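Local atomic coordinates of AmbC (Sorangium cellulosum, PDB entry 5O15), a protein that probably catalyses both the dehydration of a polyketide intermediate and its subsequent cyclisation to an oxygen heterocycle during ambruticin biosynthesis. Residues P20-A25 and Y34-R39. Numbering follows the deposited sequence.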
ATOM      1  N   PRO A  20      13.458  -7.459   2.914  1.00 20.46           N
ATOM      2  CA  PRO A  20      14.045  -7.597   1.576  1.00 21.79           C
ATOM      3  C   PRO A  20      14.672  -6.346   1.040  1.00 20.28           C
ATOM      4  O   PRO A  20      15.530  -6.448   0.155  1.00 23.08           O
ATOM      5  CB  PRO A  20      12.849  -7.995   0.700  1.00 24.98           C
ATOM      6  CG  PRO A  20      11.857  -8.557   1.610  1.00 24.99           C
ATOM      7  CD  PRO A  20      12.057  -7.921   2.942  1.00 22.25           C
ATOM      8  N   TRP A  21      14.246  -5.177   1.513  1.00 16.48           N
ATOM      9  CA  TRP A  21      14.621  -3.903   0.928  1.00 16.29           C
ATOM     10  C   TRP A  21      15.372  -2.990   1.883  1.00 18.74           C
ATOM     11  O   TRP A  21      15.739  -1.869   1.493  1.00 20.65           O
ATOM     12  CB  TRP A  21      13.371  -3.163   0.452  1.00 16.10           C
ATOM     13  CG  TRP A  21      12.630  -3.819  -0.669  1.00 15.46           C
ATOM     14  CD1 TRP A  21      13.087  -4.758  -1.544  1.00 16.61           C
ATOM     15  CD2 TRP A  21      11.283  -3.557  -1.034  1.00 15.01           C
ATOM     16  NE1 TRP A  21      12.106  -5.087  -2.448  1.00 17.03           N
ATOM     17  CE2 TRP A  21      10.997  -4.342  -2.156  1.00 15.04           C
ATOM     18  CE3 TRP A  21      10.298  -2.709  -0.533  1.00 15.46           C
ATOM     19  CZ2 TRP A  21       9.778  -4.314  -2.769  1.00 16.16           C
ATOM     20  CZ3 TRP A  21       9.083  -2.681  -1.147  1.00 16.94           C
ATOM     21  CH2 TRP A  21       8.829  -3.474  -2.255  1.00 17.49           C
ATOM     22  N   LEU A  22      15.558  -3.394   3.127  1.00 19.34           N
ATOM     23  CA  LEU A  22      16.281  -2.593   4.108  1.00 20.67           C
ATOM     24  C   LEU A  22      17.296  -3.521   4.739  1.00 23.19           C
ATOM     25  O   LEU A  22      16.931  -4.577   5.275  1.00 28.05           O
ATOM     26  CB  LEU A  22      15.323  -1.998   5.145  1.00 22.18           C
ATOM     27  CG  LEU A  22      14.319  -0.958   4.624  1.00 22.80           C
ATOM     28  CD1 LEU A  22      13.316  -0.554   5.683  1.00 25.57           C
ATOM     29  CD2 LEU A  22      14.988   0.252   4.065  1.00 21.02           C
ATOM     30  N   SER A  23      18.572  -3.140   4.636  1.00 23.10           N
ATOM     31  CA  SER A  23      19.679  -3.980   5.065  1.00 27.38           C
ATOM     32  C   SER A  23      20.426  -3.410   6.254  1.00 25.45           C
ATOM     33  O   SER A  23      21.272  -4.110   6.832  1.00 28.73           O
ATOM     34  CB  SER A  23      20.683  -4.160   3.921  1.00 30.49           C
ATOM     35  OG  SER A  23      21.254  -2.923   3.561  1.00 30.75           O
ATOM     36  N   ALA A  24      20.170  -2.164   6.629  1.00 23.33           N
ATOM     37  CA  ALA A  24      20.804  -1.576   7.792  1.00 23.56           C
ATOM     38  C   ALA A  24      19.771  -0.737   8.513  1.00 22.16           C
ATOM     39  O   ALA A  24      18.942  -0.065   7.879  1.00 21.67           O
ATOM     40  CB  ALA A  24      22.023  -0.743   7.392  1.00 25.45           C
ATOM     41  N   ALA A  25      19.798  -0.817   9.836  1.00 20.15           N
ATOM     42  CA  ALA A  25      18.956   0.027  10.695  1.00 22.28           C
ATOM     43  C   ALA A  25      19.834   0.630  11.784  1.00 20.54           C
ATOM     44  O   ALA A  25      20.149  -0.065  12.747  1.00 24.73           O
ATOM     45  CB  ALA A  25      17.834  -0.817  11.281  1.00 24.96           C
ATOM     46  N   TYR A  34      16.858   7.565  13.812  1.00 13.04           N
ATOM     47  CA  TYR A  34      17.272   6.343  13.139  1.00 12.74           C
ATOM     48  C   TYR A  34      17.403   6.613  11.653  1.00 13.21           C
ATOM     49  O   TYR A  34      16.692   7.447  11.093  1.00 13.38           O
ATOM     50  CB  TYR A  34      16.276   5.186  13.287  1.00 14.03           C
ATOM     51  CG  TYR A  34      16.106   4.702  14.704  1.00 15.05           C
ATOM     52  CD1 TYR A  34      15.354   5.411  15.629  1.00 15.78           C
ATOM     53  CD2 TYR A  34      16.604   3.469  15.084  1.00 17.18           C
ATOM     54  CE1 TYR A  34      15.162   4.933  16.921  1.00 18.02           C
ATOM     55  CE2 TYR A  34      16.417   2.980  16.378  1.00 18.55           C
ATOM     56  CZ  TYR A  34      15.689   3.701  17.282  1.00 20.06           C
ATOM     57  OH  TYR A  34      15.494   3.198  18.549  1.00 26.22           O
ATOM     58  N   VAL A  35      18.267   5.831  11.003  0.53 12.23           N
ATOM     59  CA  VAL A  35      18.460   5.866   9.553  0.53 12.32           C
ATOM     60  C   VAL A  35      18.482   4.432   9.049  0.53 13.83           C
ATOM     61  O   VAL A  35      19.405   3.670   9.360  0.53 14.68           O
ATOM     62  CB  VAL A  35      19.737   6.614   9.146  0.53 13.10           C
ATOM     63  CG1 VAL A  35      19.878   6.625   7.637  0.53 15.11           C
ATOM     64  CG2 VAL A  35      19.691   8.029   9.675  0.53 13.49           C
ATOM     65  N   LEU A  36      17.483   4.073   8.254  1.00 13.52           N
ATOM     66  CA  LEU A  36      17.379   2.754   7.654  1.00 13.75           C
ATOM     67  C   LEU A  36      17.768   2.868   6.191  1.00 14.05           C
ATOM     68  O   LEU A  36      17.294   3.759   5.490  1.00 16.36           O
ATOM     69  CB  LEU A  36      15.954   2.191   7.755  1.00 14.71           C
ATOM     70  CG  LEU A  36      15.435   1.976   9.167  1.00 18.74           C
ATOM     71  CD1 LEU A  36      14.860   3.219   9.779  1.00 22.97           C
ATOM     72  CD2 LEU A  36      14.402   0.893   9.226  1.00 24.68           C
ATOM     73  N   SER A  37      18.617   1.961   5.736  1.00 13.87           N
ATOM     74  CA  SER A  37      19.115   2.003   4.377  1.00 14.38           C
ATOM     75  C   SER A  37      18.879   0.663   3.701  1.00 14.42           C
ATOM     76  O   SER A  37      18.894  -0.380   4.353  1.00 17.54           O
ATOM     77  CB  SER A  37      20.624   2.290   4.366  1.00 15.91           C
ATOM     78  OG  SER A  37      20.912   3.529   4.963  1.00 16.98           O
ATOM     79  N   GLY A  38      18.715   0.699   2.390  1.00 14.67           N
ATOM     80  CA  GLY A  38      18.626  -0.546   1.666  1.00 16.92           C
ATOM     81  C   GLY A  38      18.614  -0.321   0.179  1.00 15.74           C
ATOM     82  O   GLY A  38      19.008   0.734  -0.323  1.00 17.18           O
ATOM     83  N   ARG A  39      18.183  -1.358  -0.531  1.00 18.36           N
ATOM     84  CA  ARG A  39      18.261  -1.378  -1.980  1.00 19.01           C
ATOM     85  C   ARG A  39      17.059  -2.141  -2.503  1.00 17.79           C
ATOM     86  O   ARG A  39      16.704  -3.194  -1.965  1.00 20.04           O
ATOM     87  CB  ARG A  39      19.510  -2.136  -2.439  1.00 25.00           C
ATOM     88  CG  ARG A  39      19.814  -2.061  -3.918  1.00 28.81           C
ATOM     89  CD  ARG A  39      21.271  -2.459  -4.146  1.00 33.23           C
ATOM     90  NE  ARG A  39      21.610  -2.588  -5.560  1.00 37.49           N
ATOM     91  CZ  ARG A  39      21.391  -3.677  -6.292  1.00 38.65           C
ATOM     92  NH1 ARG A  39      20.819  -4.748  -5.751  1.00 38.57           N
ATOM     93  NH2 ARG A  39      21.739  -3.699  -7.574  1.00 40.86           N
TER
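Leu22 lays its forked end against Leu36: CD1 of Leu22 comes within 4.0 Å of CD2 of Leu36, the two side chains slanting across one another. The CG of Leu22 stands beside its own backbone N (chi1 -66°), which carries the branch towards Leu36, while its other methyl, CD2, rests on the backbone carbonyl of Ser37. Branched, apolar side chains suit both places, since helix 61-75 covers them, with Leu67 touching Leu22 and Ala74 touching Leu36. Ala25 adds its CB to the same apolar face, 4.2 Å from CG of Leu36. The backbones are joined as the antiparallel hairpin of strands 24-27 and 34-41; strand 24-27 is an outermost strand of the double hotdog fold in this chain. Ala24 and Ser37 form a hydrogen-bonded pair through Ser37 N and Ala24 O (3.0 Å). This pair is part of a classic beta bulge: Ser23 and Ala24 both face Ser37, and the carbonyl oxygen of Ser37 accepts two N-H groups. Ser23 N gives the shorter bond, at 2.8 Å and in the carbonyl plane; Ala24 N lies farther off, tilted 19° from that plane. Beyond the bulge the chain draws close to Gly38, whose CA sits 3.2 Å from Trp21 O in a CA-H...O contact. Having no side chain, Gly38 lets the backbones of Trp21 and Leu22 come this close, with Leu22 CA 4.0 Å from Gly38 CA. The same Trp21 oxygen receives a weak bond from Arg39 N. The Trp21 indole is buried, its CD1 4.0 Å from Arg39 O, and meets the rings of His45 and Phe207 edge-to-face. Ser23, exposed, and Ser37, partly so, carry small polar side chains that suit contact with solvent.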